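Local coordinates for protein pectate lyase 47 (Bacillus sp. TS-47, PDB 1VBL) that probably cleaves pectate by beta-elimination as a thermostable, calcium-binding pectate lyase of polysaccharide lyase family 1, at residues L274-Y279 with A404-K409; I296-Y301 with H394-T399; Y313-G318 with E350-T355; N327-F332 with G356-L361. All blocks are in the same frame, centred on the assembly; numbering follows the deposited sequence.

Contact 1: residues L274-Y279 with A404-K409; sequences LHHNYY and ALVKAK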
loop_
_atom_site.group_PDB
_atom_site.type_symbol
_atom_site.label_atom_id
_atom_site.label_comp_id
_atom_site.label_asym_id
_atom_site.label_seq_id
_atom_site.Cartn_x
_atom_site.Cartn_y
_atom_site.Cartn_z
ATOM N N LEU A 274 -1.845 12.067 0.161
ATOM C CA LEU A 274 -1.433 11.317 -1.015
ATOM C C LEU A 274 -1.536 12.260 -2.199
ATOM O O LEU A 274 -2.626 12.733 -2.533
ATOM C CB LEU A 274 -2.346 10.115 -1.258
ATOM C CG LEU A 274 -2.503 9.104 -0.123
ATOM C CD1 LEU A 274 -3.644 9.537 0.782
ATOM C CD2 LEU A 274 -2.792 7.719 -0.706
ATOM N N HIS A 275 -0.407 12.548 -2.830
ATOM C CA HIS A 275 -0.439 13.439 -3.970
ATOM C C HIS A 275 0.542 13.063 -5.066
ATOM O O HIS A 275 1.595 12.466 -4.814
ATOM C CB HIS A 275 -0.236 14.897 -3.510
ATOM C CG HIS A 275 1.140 15.211 -3.005
ATOM N ND1 HIS A 275 2.182 15.548 -3.843
ATOM C CD2 HIS A 275 1.632 15.291 -1.746
ATOM C CE1 HIS A 275 3.253 15.825 -3.123
ATOM N NE2 HIS A 275 2.948 15.677 -1.846
ATOM N N HIS A 276 0.156 13.392 -6.293
ATOM C CA HIS A 276 0.956 13.119 -7.479
ATOM C C HIS A 276 1.327 11.658 -7.677
ATOM O O HIS A 276 2.385 11.344 -8.225
ATOM C CB HIS A 276 2.217 13.981 -7.471
ATOM C CG HIS A 276 1.933 15.445 -7.596
ATOM N ND1 HIS A 276 1.761 16.266 -6.502
ATOM C CD2 HIS A 276 1.746 16.225 -8.685
ATOM C CE1 HIS A 276 1.480 17.490 -6.913
ATOM N NE2 HIS A 276 1.465 17.492 -8.233
ATOM N N ASN A 277 0.452 10.764 -7.234
ATOM C CA ASN A 277 0.706 9.346 -7.404
ATOM C C ASN A 277 0.048 8.923 -8.704
ATOM O O ASN A 277 -0.952 9.503 -9.129
ATOM C CB ASN A 277 0.137 8.548 -6.225
ATOM C CG ASN A 277 0.842 8.871 -4.921
ATOM O OD1 ASN A 277 2.022 8.563 -4.746
ATOM N ND2 ASN A 277 0.124 9.507 -4.005
ATOM N N TYR A 278 0.631 7.915 -9.332
ATOM C CA TYR A 278 0.141 7.394 -10.596
ATOM C C TYR A 278 -0.479 6.019 -10.345
ATOM O O TYR A 278 0.240 5.052 -10.088
ATOM C CB TYR A 278 1.325 7.282 -11.559
ATOM C CG TYR A 278 1.018 7.005 -13.018
ATOM C CD1 TYR A 278 2.046 7.029 -13.960
ATOM C CD2 TYR A 278 -0.275 6.706 -13.460
ATOM C CE1 TYR A 278 1.808 6.765 -15.302
ATOM C CE2 TYR A 278 -0.528 6.436 -14.815
ATOM C CZ TYR A 278 0.528 6.468 -15.727
ATOM O OH TYR A 278 0.322 6.211 -17.064
ATOM N N TYR A 279 -1.809 5.943 -10.386
ATOM C CA TYR A 279 -2.507 4.674 -10.197
ATOM C C TYR A 279 -2.869 4.188 -11.593
ATOM O O TYR A 279 -3.657 4.823 -12.295
ATOM C CB TYR A 279 -3.782 4.853 -9.364
ATOM C CG TYR A 279 -3.525 5.338 -7.958
ATOM C CD1 TYR A 279 -3.437 6.700 -7.678
ATOM C CD2 TYR A 279 -3.342 4.434 -6.909
ATOM C CE1 TYR A 279 -3.177 7.155 -6.393
ATOM C CE2 TYR A 279 -3.074 4.879 -5.615
ATOM C CZ TYR A 279 -2.994 6.243 -5.367
ATOM O OH TYR A 279 -2.746 6.704 -4.095
ATOM N N ALA A 404 0.184 14.795 -17.412
ATOM C CA ALA A 404 1.524 14.979 -17.958
ATOM C C ALA A 404 2.575 15.000 -16.852
ATOM O O ALA A 404 3.615 14.350 -16.955
ATOM C CB ALA A 404 1.583 16.273 -18.767
ATOM N N LEU A 405 2.295 15.744 -15.789
ATOM C CA LEU A 405 3.216 15.857 -14.668
ATOM C C LEU A 405 3.468 14.526 -13.956
ATOM O O LEU A 405 4.617 14.125 -13.750
ATOM C CB LEU A 405 2.681 16.871 -13.654
ATOM C CG LEU A 405 3.554 17.054 -12.414
ATOM C CD1 LEU A 405 4.917 17.594 -12.833
ATOM C CD2 LEU A 405 2.878 18.004 -11.439
ATOM N N VAL A 406 2.390 13.848 -13.577
ATOM C CA VAL A 406 2.499 12.578 -12.871
ATOM C C VAL A 406 3.142 11.499 -13.735
ATOM O O VAL A 406 3.998 10.752 -13.265
ATOM C CB VAL A 406 1.109 12.103 -12.379
ATOM C CG1 VAL A 406 1.211 10.712 -11.755
ATOM C CG2 VAL A 406 0.564 13.090 -11.350
ATOM N N LYS A 407 2.748 11.414 -15.002
ATOM C CA LYS A 407 3.335 10.406 -15.876
ATOM C C LYS A 407 4.839 10.620 -16.029
ATOM O O LYS A 407 5.610 9.662 -16.127
ATOM C CB LYS A 407 2.650 10.422 -17.248
ATOM C CG LYS A 407 1.237 9.851 -17.209
ATOM C CD LYS A 407 0.646 9.640 -18.595
ATOM C CE LYS A 407 0.239 10.947 -19.243
ATOM N NZ LYS A 407 -0.572 10.707 -20.468
ATOM N N ALA A 408 5.258 11.878 -16.014
ATOM C CA ALA A 408 6.669 12.207 -16.175
ATOM C C ALA A 408 7.532 12.091 -14.923
ATOM O O ALA A 408 8.694 11.692 -15.015
ATOM C CB ALA A 408 6.802 13.616 -16.754
ATOM N N LYS A 409 6.976 12.418 -13.760
ATOM C CA LYS A 409 7.760 12.404 -12.527
ATOM C C LYS A 409 7.482 11.343 -11.466
ATOM O O LYS A 409 8.309 11.130 -10.580
ATOM C CB LYS A 409 7.679 13.779 -11.860
ATOM C CG LYS A 409 7.969 14.944 -12.798
ATOM C CD LYS A 409 8.428 16.178 -12.030
ATOM C CE LYS A 409 7.443 16.581 -10.940
ATOM N NZ LYS A 409 7.923 17.768 -10.170
#

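Contact 2: residues I296-Y301 with H394-T399; sequences IYNNYY and HVIHPT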
loop_
_atom_site.group_PDB
_atom_site.type_symbol
_atom_site.label_atom_id
_atom_site.label_comp_id
_atom_site.label_asym_id
_atom_site.label_seq_id
_atom_site.Cartn_x
_atom_site.Cartn_y
_atom_site.Cartn_z
ATOM N N ILE A 296 -6.191 14.084 -0.493
ATOM C CA ILE A 296 -5.924 13.409 -1.758
ATOM C C ILE A 296 -5.928 14.439 -2.876
ATOM O O ILE A 296 -6.986 14.957 -3.229
ATOM C CB ILE A 296 -7.028 12.366 -2.046
ATOM C CG1 ILE A 296 -7.116 11.375 -0.880
ATOM C CG2 ILE A 296 -6.759 11.661 -3.365
ATOM C CD1 ILE A 296 -8.223 10.346 -1.041
ATOM N N TYR A 297 -4.761 14.739 -3.442
ATOM C CA TYR A 297 -4.727 15.728 -4.508
ATOM C C TYR A 297 -3.707 15.486 -5.610
ATOM O O TYR A 297 -2.673 14.857 -5.396
ATOM C CB TYR A 297 -4.537 17.132 -3.907
ATOM C CG TYR A 297 -3.138 17.475 -3.440
ATOM C CD1 TYR A 297 -2.217 18.070 -4.309
ATOM C CD2 TYR A 297 -2.743 17.245 -2.119
ATOM C CE1 TYR A 297 -0.943 18.433 -3.873
ATOM C CE2 TYR A 297 -1.465 17.604 -1.672
ATOM C CZ TYR A 297 -0.573 18.199 -2.557
ATOM O OH TYR A 297 0.687 18.554 -2.122
ATOM N N ASN A 298 -4.023 15.986 -6.800
ATOM C CA ASN A 298 -3.144 15.865 -7.953
ATOM C C ASN A 298 -2.715 14.438 -8.281
ATOM O O ASN A 298 -1.591 14.212 -8.728
ATOM C CB ASN A 298 -1.899 16.729 -7.745
ATOM C CG ASN A 298 -2.178 18.214 -7.903
ATOM O OD1 ASN A 298 -1.341 19.047 -7.559
ATOM N ND2 ASN A 298 -3.351 18.554 -8.434
ATOM N N ASN A 299 -3.597 13.472 -8.051
ATOM C CA ASN A 299 -3.264 12.092 -8.372
ATOM C C ASN A 299 -3.852 11.790 -9.739
ATOM O O ASN A 299 -4.861 12.378 -10.127
ATOM C CB ASN A 299 -3.843 11.138 -7.330
ATOM C CG ASN A 299 -3.197 11.309 -5.974
ATOM O OD1 ASN A 299 -2.026 10.960 -5.779
ATOM N ND2 ASN A 299 -3.948 11.864 -5.030
ATOM N N TYR A 300 -3.203 10.891 -10.470
ATOM C CA TYR A 300 -3.663 10.497 -11.792
ATOM C C TYR A 300 -4.037 9.015 -11.750
ATOM O O TYR A 300 -3.212 8.173 -11.388
ATOM C CB TYR A 300 -2.560 10.747 -12.824
ATOM C CG TYR A 300 -2.919 10.299 -14.228
ATOM C CD1 TYR A 300 -4.121 10.688 -14.820
ATOM C CD2 TYR A 300 -2.054 9.486 -14.964
ATOM C CE1 TYR A 300 -4.459 10.278 -16.113
ATOM C CE2 TYR A 300 -2.381 9.067 -16.257
ATOM C CZ TYR A 300 -3.581 9.465 -16.823
ATOM O OH TYR A 300 -3.916 9.039 -18.086
ATOM N N TYR A 301 -5.288 8.715 -12.092
ATOM C CA TYR A 301 -5.801 7.344 -12.087
ATOM C C TYR A 301 -6.095 6.978 -13.537
ATOM O O TYR A 301 -6.862 7.664 -14.212
ATOM C CB TYR A 301 -7.087 7.248 -11.255
ATOM C CG TYR A 301 -6.968 7.800 -9.850
ATOM C CD1 TYR A 301 -6.985 9.175 -9.618
ATOM C CD2 TYR A 301 -6.837 6.948 -8.751
ATOM C CE1 TYR A 301 -6.872 9.691 -8.328
ATOM C CE2 TYR A 301 -6.723 7.457 -7.452
ATOM C CZ TYR A 301 -6.739 8.827 -7.253
ATOM O OH TYR A 301 -6.603 9.347 -5.985
ATOM N N HIS A 394 2.444 22.593 -0.413
ATOM C CA HIS A 394 3.146 23.731 -0.981
ATOM C C HIS A 394 2.401 24.245 -2.204
ATOM O O HIS A 394 2.180 25.447 -2.348
ATOM C CB HIS A 394 4.569 23.330 -1.377
ATOM C CG HIS A 394 5.521 23.268 -0.224
ATOM N ND1 HIS A 394 6.526 24.193 -0.039
ATOM C CD2 HIS A 394 5.609 22.404 0.815
ATOM C CE1 HIS A 394 7.194 23.900 1.063
ATOM N NE2 HIS A 394 6.658 22.819 1.601
ATOM N N VAL A 395 2.003 23.324 -3.078
ATOM C CA VAL A 395 1.306 23.691 -4.298
ATOM C C VAL A 395 0.332 22.625 -4.771
ATOM O O VAL A 395 0.619 21.433 -4.692
ATOM C CB VAL A 395 2.296 23.907 -5.468
ATOM C CG1 VAL A 395 1.544 24.396 -6.702
ATOM C CG2 VAL A 395 3.382 24.884 -5.071
ATOM N N ILE A 396 -0.816 23.064 -5.265
ATOM C CA ILE A 396 -1.801 22.152 -5.826
ATOM C C ILE A 396 -1.909 22.580 -7.282
ATOM O O ILE A 396 -2.276 23.716 -7.579
ATOM C CB ILE A 396 -3.178 22.277 -5.149
ATOM C CG1 ILE A 396 -3.078 21.840 -3.685
ATOM C CG2 ILE A 396 -4.193 21.407 -5.885
ATOM C CD1 ILE A 396 -4.374 21.945 -2.921
ATOM N N HIS A 397 -1.562 21.680 -8.194
ATOM C CA HIS A 397 -1.615 22.002 -9.613
ATOM C C HIS A 397 -3.015 21.921 -10.192
ATOM O O HIS A 397 -3.870 21.197 -9.677
ATOM C CB HIS A 397 -0.705 21.062 -10.397
ATOM C CG HIS A 397 0.706 21.049 -9.907
ATOM N ND1 HIS A 397 1.517 22.162 -9.948
ATOM C CD2 HIS A 397 1.442 20.066 -9.339
ATOM C CE1 HIS A 397 2.692 21.865 -9.425
ATOM N NE2 HIS A 397 2.673 20.599 -9.046
ATOM N N PRO A 398 -3.271 22.682 -11.269
ATOM C CA PRO A 398 -4.579 22.681 -11.924
ATOM C C PRO A 398 -4.777 21.287 -12.501
ATOM O O PRO A 398 -3.868 20.727 -13.106
ATOM C CB PRO A 398 -4.432 23.757 -13.000
ATOM C CG PRO A 398 -2.953 23.747 -13.302
ATOM C CD PRO A 398 -2.345 23.620 -11.931
ATOM N N THR A 399 -5.970 20.735 -12.322
ATOM C CA THR A 399 -6.256 19.378 -12.774
ATOM C C THR A 399 -5.818 18.973 -14.184
ATOM O O THR A 399 -5.296 17.871 -14.381
ATOM C CB THR A 399 -7.751 19.062 -12.613
ATOM O OG1 THR A 399 -8.223 19.626 -11.383
ATOM C CG2 THR A 399 -7.967 17.542 -12.572
HETATM O O HOH W 1 2.693 20.434 -2.251
#

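Contact 3: residues Y313-G318 with E350-T355; sequences YAWGVG and ESMYET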
loop_
_atom_site.group_PDB
_atom_site.type_symbol
_atom_site.label_atom_id
_atom_site.label_comp_id
_atom_site.label_asym_id
_atom_site.label_seq_id
_atom_site.Cartn_x
_atom_site.Cartn_y
_atom_site.Cartn_z
ATOM N N TYR A 313 -13.258 0.179 -7.639
ATOM C CA TYR A 313 -13.507 1.531 -7.146
ATOM C C TYR A 313 -12.176 2.188 -6.798
ATOM O O TYR A 313 -11.156 1.506 -6.656
ATOM C CB TYR A 313 -14.418 1.489 -5.910
ATOM C CG TYR A 313 -13.734 1.060 -4.632
ATOM C CD1 TYR A 313 -13.082 1.991 -3.823
ATOM C CD2 TYR A 313 -13.735 -0.277 -4.228
ATOM C CE1 TYR A 313 -12.449 1.607 -2.644
ATOM C CE2 TYR A 313 -13.099 -0.675 -3.045
ATOM C CZ TYR A 313 -12.462 0.275 -2.262
ATOM O OH TYR A 313 -11.846 -0.095 -1.091
ATOM N N ALA A 314 -12.178 3.510 -6.664
ATOM C CA ALA A 314 -10.955 4.226 -6.336
ATOM C C ALA A 314 -10.964 4.717 -4.894
ATOM O O ALA A 314 -10.154 4.279 -4.078
ATOM C CB ALA A 314 -10.767 5.408 -7.288
ATOM N N TRP A 315 -11.892 5.616 -4.578
ATOM C CA TRP A 315 -11.977 6.174 -3.234
ATOM C C TRP A 315 -12.980 5.466 -2.328
ATOM O O TRP A 315 -14.192 5.507 -2.562
ATOM C CB TRP A 315 -12.315 7.663 -3.311
ATOM C CG TRP A 315 -11.291 8.467 -4.062
ATOM C CD1 TRP A 315 -9.970 8.158 -4.239
ATOM C CD2 TRP A 315 -11.497 9.734 -4.696
ATOM N NE1 TRP A 315 -9.341 9.159 -4.946
ATOM C CE2 TRP A 315 -10.255 10.138 -5.238
ATOM C CE3 TRP A 315 -12.610 10.570 -4.857
ATOM C CZ2 TRP A 315 -10.094 11.344 -5.930
ATOM C CZ3 TRP A 315 -12.451 11.769 -5.546
ATOM C CH2 TRP A 315 -11.199 12.144 -6.074
ATOM N N GLY A 316 -12.457 4.816 -1.293
ATOM C CA GLY A 316 -13.304 4.110 -0.353
ATOM C C GLY A 316 -13.600 4.989 0.845
ATOM O O GLY A 316 -12.707 5.302 1.636
ATOM N N VAL A 317 -14.858 5.401 0.972
ATOM C CA VAL A 317 -15.280 6.245 2.080
ATOM C C VAL A 317 -15.736 5.334 3.218
ATOM O O VAL A 317 -16.846 4.795 3.192
ATOM C CB VAL A 317 -16.437 7.175 1.655
ATOM C CG1 VAL A 317 -16.909 8.005 2.841
ATOM C CG2 VAL A 317 -15.978 8.088 0.525
ATOM N N GLY A 318 -14.863 5.158 4.204
ATOM C CA GLY A 318 -15.176 4.306 5.335
ATOM C C GLY A 318 -15.676 5.079 6.536
ATOM O O GLY A 318 -15.802 6.305 6.495
ATOM N N GLU A 350 -21.584 9.885 5.842
ATOM C CA GLU A 350 -20.225 10.358 6.046
ATOM C C GLU A 350 -20.048 11.671 5.300
ATOM O O GLU A 350 -20.845 12.013 4.423
ATOM C CB GLU A 350 -19.214 9.333 5.532
ATOM C CG GLU A 350 -19.229 7.990 6.257
ATOM C CD GLU A 350 -18.936 8.104 7.747
ATOM O OE1 GLU A 350 -18.421 9.158 8.184
ATOM O OE2 GLU A 350 -19.213 7.130 8.480
ATOM N N SER A 351 -19.011 12.415 5.656
ATOM C CA SER A 351 -18.740 13.683 5.002
ATOM C C SER A 351 -17.388 13.619 4.310
ATOM O O SER A 351 -16.459 12.974 4.792
ATOM C CB SER A 351 -18.715 14.825 6.023
ATOM O OG SER A 351 -19.978 15.005 6.637
ATOM N N MET A 352 -17.290 14.272 3.163
ATOM C CA MET A 352 -16.032 14.334 2.441
ATOM C C MET A 352 -16.111 15.564 1.567
ATOM O O MET A 352 -17.199 16.065 1.281
ATOM C CB MET A 352 -15.801 13.077 1.583
ATOM C CG MET A 352 -16.387 13.101 0.175
ATOM S SD MET A 352 -15.872 11.657 -0.831
ATOM C CE MET A 352 -14.364 12.254 -1.577
ATOM N N TYR A 353 -14.961 16.087 1.180
ATOM C CA TYR A 353 -14.967 17.233 0.303
ATOM C C TYR A 353 -14.237 16.805 -0.948
ATOM O O TYR A 353 -13.262 16.053 -0.888
ATOM C CB TYR A 353 -14.273 18.441 0.927
ATOM C CG TYR A 353 -14.482 19.675 0.089
ATOM C CD1 TYR A 353 -15.758 20.217 -0.074
ATOM C CD2 TYR A 353 -13.425 20.265 -0.594
ATOM C CE1 TYR A 353 -15.974 21.313 -0.902
ATOM C CE2 TYR A 353 -13.629 21.363 -1.427
ATOM C CZ TYR A 353 -14.906 21.880 -1.577
ATOM O OH TYR A 353 -15.117 22.958 -2.410
ATOM N N GLU A 354 -14.723 17.275 -2.085
ATOM C CA GLU A 354 -14.133 16.924 -3.361
ATOM C C GLU A 354 -14.325 18.085 -4.317
ATOM O O GLU A 354 -15.403 18.682 -4.372
ATOM C CB GLU A 354 -14.821 15.679 -3.921
ATOM C CG GLU A 354 -14.378 15.316 -5.325
ATOM C CD GLU A 354 -15.536 15.221 -6.295
ATOM O OE1 GLU A 354 -16.697 15.387 -5.864
ATOM O OE2 GLU A 354 -15.283 14.977 -7.493
ATOM N N THR A 355 -13.281 18.406 -5.068
ATOM C CA THR A 355 -13.365 19.494 -6.027
ATOM C C THR A 355 -12.299 19.347 -7.106
ATOM O O THR A 355 -11.270 18.706 -6.891
ATOM C CB THR A 355 -13.188 20.861 -5.333
ATOM O OG1 THR A 355 -13.533 21.907 -6.247
ATOM C CG2 THR A 355 -11.744 21.052 -4.879
#

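Contact 4: residues N327-F332 with G356-L361; sequences NNYFSF and GTIVDL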
loop_
_atom_site.group_PDB
_atom_site.type_symbol
_atom_site.label_atom_id
_atom_site.label_comp_id
_atom_site.label_asym_id
_atom_site.label_seq_id
_atom_site.Cartn_x
_atom_site.Cartn_y
_atom_site.Cartn_z
ATOM N N ASN A 327 -8.391 18.317 -7.246
ATOM C CA ASN A 327 -7.751 18.226 -8.548
ATOM C C ASN A 327 -7.112 16.892 -8.936
ATOM O O ASN A 327 -5.933 16.840 -9.297
ATOM C CB ASN A 327 -6.714 19.350 -8.645
ATOM C CG ASN A 327 -7.337 20.723 -8.448
ATOM O OD1 ASN A 327 -8.494 20.832 -8.035
ATOM N ND2 ASN A 327 -6.573 21.776 -8.733
ATOM N N ASN A 328 -7.898 15.823 -8.863
ATOM C CA ASN A 328 -7.421 14.505 -9.249
ATOM C C ASN A 328 -7.974 14.264 -10.644
ATOM O O ASN A 328 -9.065 14.729 -10.974
ATOM C CB ASN A 328 -7.918 13.437 -8.275
ATOM C CG ASN A 328 -7.413 13.667 -6.871
ATOM O OD1 ASN A 328 -8.118 14.226 -6.027
ATOM N ND2 ASN A 328 -6.178 13.260 -6.617
ATOM N N TYR A 329 -7.218 13.536 -11.454
ATOM C CA TYR A 329 -7.597 13.265 -12.836
ATOM C C TYR A 329 -7.795 11.774 -13.088
ATOM O O TYR A 329 -6.893 10.975 -12.834
ATOM C CB TYR A 329 -6.493 13.802 -13.750
ATOM C CG TYR A 329 -6.861 13.954 -15.209
ATOM C CD1 TYR A 329 -6.855 15.207 -15.811
ATOM C CD2 TYR A 329 -7.172 12.843 -15.998
ATOM C CE1 TYR A 329 -7.144 15.361 -17.164
ATOM C CE2 TYR A 329 -7.464 12.985 -17.360
ATOM C CZ TYR A 329 -7.445 14.252 -17.933
ATOM O OH TYR A 329 -7.725 14.416 -19.270
ATOM N N PHE A 330 -8.968 11.407 -13.601
ATOM C CA PHE A 330 -9.274 10.006 -13.899
ATOM C C PHE A 330 -9.410 9.776 -15.399
ATOM O O PHE A 330 -10.063 10.553 -16.097
ATOM C CB PHE A 330 -10.593 9.564 -13.248
ATOM C CG PHE A 330 -10.553 9.503 -11.750
ATOM C CD1 PHE A 330 -10.683 10.661 -10.989
ATOM C CD2 PHE A 330 -10.415 8.278 -11.100
ATOM C CE1 PHE A 330 -10.681 10.600 -9.602
ATOM C CE2 PHE A 330 -10.409 8.202 -9.712
ATOM C CZ PHE A 330 -10.544 9.367 -8.958
ATOM N N SER A 331 -8.809 8.695 -15.880
ATOM C CA SER A 331 -8.877 8.339 -17.291
ATOM C C SER A 331 -9.292 6.876 -17.415
ATOM O O SER A 331 -8.692 6.005 -16.792
ATOM C CB SER A 331 -7.514 8.543 -17.956
ATOM O OG SER A 331 -7.561 8.198 -19.327
ATOM N N PHE A 332 -10.327 6.619 -18.210
ATOM C CA PHE A 332 -10.827 5.263 -18.440
ATOM C C PHE A 332 -10.948 5.086 -19.954
ATOM O O PHE A 332 -11.298 6.033 -20.653
ATOM C CB PHE A 332 -12.216 5.088 -17.813
ATOM C CG PHE A 332 -12.221 5.112 -16.307
ATOM C CD1 PHE A 332 -12.107 3.931 -15.578
ATOM C CD2 PHE A 332 -12.369 6.313 -15.617
ATOM C CE1 PHE A 332 -12.146 3.944 -14.181
ATOM C CE2 PHE A 332 -12.408 6.339 -14.222
ATOM C CZ PHE A 332 -12.298 5.152 -13.502
ATOM N N GLY A 356 -12.569 19.933 -8.268
ATOM C CA GLY A 356 -11.627 19.900 -9.373
ATOM C C GLY A 356 -11.375 18.557 -10.027
ATOM O O GLY A 356 -10.378 18.395 -10.730
ATOM N N THR A 357 -12.267 17.593 -9.816
ATOM C CA THR A 357 -12.093 16.274 -10.412
ATOM C C THR A 357 -12.405 16.278 -11.905
ATOM O O THR A 357 -13.409 16.846 -12.343
ATOM C CB THR A 357 -13.020 15.210 -9.763
ATOM O OG1 THR A 357 -12.752 15.115 -8.358
ATOM C CG2 THR A 357 -12.788 13.848 -10.402
ATOM N N ILE A 358 -11.533 15.650 -12.684
ATOM C CA ILE A 358 -11.764 15.534 -14.111
ATOM C C ILE A 358 -11.869 14.058 -14.446
ATOM O O ILE A 358 -11.122 13.240 -13.911
ATOM C CB ILE A 358 -10.610 16.114 -14.958
ATOM C CG1 ILE A 358 -10.578 17.637 -14.841
ATOM C CG2 ILE A 358 -10.783 15.694 -16.427
ATOM C CD1 ILE A 358 -9.466 18.283 -15.676
ATOM N N VAL A 359 -12.814 13.716 -15.311
ATOM C CA VAL A 359 -12.956 12.339 -15.753
ATOM C C VAL A 359 -12.776 12.400 -17.264
ATOM O O VAL A 359 -13.371 13.243 -17.939
ATOM C CB VAL A 359 -14.339 11.732 -15.391
ATOM C CG1 VAL A 359 -15.460 12.458 -16.126
ATOM C CG2 VAL A 359 -14.345 10.252 -15.734
ATOM N N ASP A 360 -11.917 11.528 -17.779
ATOM C CA ASP A 360 -11.619 11.475 -19.204
ATOM C C ASP A 360 -12.112 10.132 -19.725
ATOM O O ASP A 360 -11.458 9.107 -19.526
ATOM C CB ASP A 360 -10.105 11.593 -19.408
ATOM C CG ASP A 360 -9.719 11.838 -20.852
ATOM O OD1 ASP A 360 -10.381 11.298 -21.761
ATOM O OD2 ASP A 360 -8.728 12.567 -21.073
ATOM N N LEU A 361 -13.266 10.145 -20.385
ATOM C CA LEU A 361 -13.866 8.928 -20.925
ATOM C C LEU A 361 -13.979 8.973 -22.449
ATOM O O LEU A 361 -13.815 10.026 -23.066
ATOM C CB LEU A 361 -15.264 8.735 -20.334
ATOM C CG LEU A 361 -15.403 8.819 -18.813
ATOM C CD1 LEU A 361 -16.863 8.608 -18.430
ATOM C CD2 LEU A 361 -14.520 7.777 -18.150
HETATM O O HOH W 2 -10.448 15.788 -7.215
#

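Contact 1: residues L274-Y279 with A404-K409
Tyr278 and Val406 meet because each sends a branch away from its own backbone N: chi1 of -169° brings the phenol of Tyr278 out beside the helix, and chi1 of 175° turns CG1 of Val406 toward the strand. That methyl lies 3.4 Å from Tyr278 CB and 3.6 Å from Asn277 O, close against the start of the tyrosine side chain. Farther out, Tyr278 CE1 lies 3.7 Å from Lys407 CG, so the lysine's aliphatic chain meets the ring obliquely, while the hydroxyl bonds to Glu302. An alanine at Tyr278 would remove the ring, which would probably strip Lys407 CG of its neighbour and cost Glu302 a partner. From the residue before Val406, Leu405 CD2 touches the imidazole of His276, 3.5 Å from CD2 and from NE2 alike; ND1 of that ring pairs with His275 ND1 at 2.8 Å. No hydrogen bond crosses this interface: helix 402-409 packs by apolar contact on the outside of a turn in a right-handed parallel beta-helix, the pectate lyase fold.

Contact 2: residues I296-Y301 with H394-T399
His394 reaches the first segment through a water, which accepts from its N at 2.8 Å and donates to Tyr297 OH, also at 2.8 Å; a third, weak bond from the same water goes to Val395 O. Next, Ile396 lays CG1 over one face of the tyrosine ring, 4.2 Å from its centroid and 25° off the normal, a CH-pi contact displaced toward the rim. Tyr297 holds its ring there from the crowded position between backbone N and carbonyl carbon (chi1 76°). At His397 the Asn298 amide spans the backbone. His397 N donates to Asn298 OD1 at 2.7 Å, in the carbonyl plane and on a lone pair, and Asn298 ND2 returns a bond to His397 O at 3.0 Å, tilted out of that carbonyl's plane. Asn298 ND2 serves Asn327 O as well, and His397 O also accepts from Asn327 ND2. Two opposed bonds from one amide to one residue fix its rotation; both reach main-chain atoms of His397, so they depend little on that residue's side chain.

Contact 3: residues Y313-G318 with E350-T355
The indole of Trp315 is met obliquely by two groups of strand 351-355: Met352 CE stands 4.1 Å from Trp315 CE3, and Glu354 CG 4.0 Å from Trp315 CZ3. Phe330 adds an edge-to-face contact to the same ring, and NE1 is bonded to the hydroxyl of Tyr301. The carboxylate of Glu354 is turned 72° from the indole plane and looks to other partners, Lys384 in a salt bridge, Thr357, and the backbone N atoms of Leu370 and Val371, where the start of helix 370-377 would probably steady its charge. Strands 315-318 and 351-355 do not pair. Their axes come no closer than 9.0 Å and run at 151°, as expected of segments from different sheets of the beta-helix that face each other across its interior. No hydrogen bond crosses, and side chains make most of the contact. Met352 folds back at chi3 (-89°), which carries CE to the tryptophan while SD rests 3.8 Å from Val317 CG2. The other methyl of that valine, CG1, is 3.8 Å from Glu350 CB as the two side chains slide past each other in opposite directions. Glu350, buried, bonds through OE2 to Ser346 OG and Phe320 N. With an alanine at Glu350 the carboxylate is gone, and Ser346 OG and Phe320 N would probably lose their shared acceptor. Glu350 CD lies 3.8 Å from Gly318 O, which accepts from Ser321 OG.

Contact 4: residues N327-F332 with G356-L361
Phe330 O takes the shortest bond of the pair, from Asp360 N at 2.7 Å, and also receives a CA-H...O contact from Val359 CA at 3.4 Å. The remaining rungs, Ile358 N to Asn328 O, Phe330 N to Ile358 O and Phe332 N to Asp360 O, alternate between the strands as a parallel register requires; the axes are 4.6 Å apart and diverge by 14°. On one face, Ile358 CG2 sits over the Tyr329 ring, 4.0 Å from its centroid, and Tyr329 OH donates to Asp360 OD2 at 2.8 Å, meeting the anti side. That reach follows from chi1 of -164°, which leans the ring across the neighbouring strand. On the other face Phe330 meets Thr357 CG2 and joins the interior, stacked on Tyr301. At the turn, a water accepts from Asn328 N and donates to Thr357 OG1; a CB on Gly356 would fall 2.0 Å from Asn327 OD1. The chemistry is thus divided: main-chain bonds set the register, and the phenol's proton would probably stabilise an ionised Asp360 beside Arg365.

The contacts lie on neighbouring coils toward the C-terminal end of the beta-helix. Strands 272-280, 293-303, 322-332 and 351-361 lie side by side in that order, so contacts 1 and 2 have centres about 8 Å apart, and contacts 2 and 4 about 11 Å. Contact 3 crosses the interior from strand 315-318 to strand 351-361, which it shares with contact 4, about 15 Å away between centres. Their segments alternate along the chain, while contact 2 encloses both and contact 1 encloses all three. Hence the late loop 394-399 and helix 402-409 return along coils formed by earlier sequence, closing over their outer side, away from the calcium site of Asp190, Asp229 and Asp233.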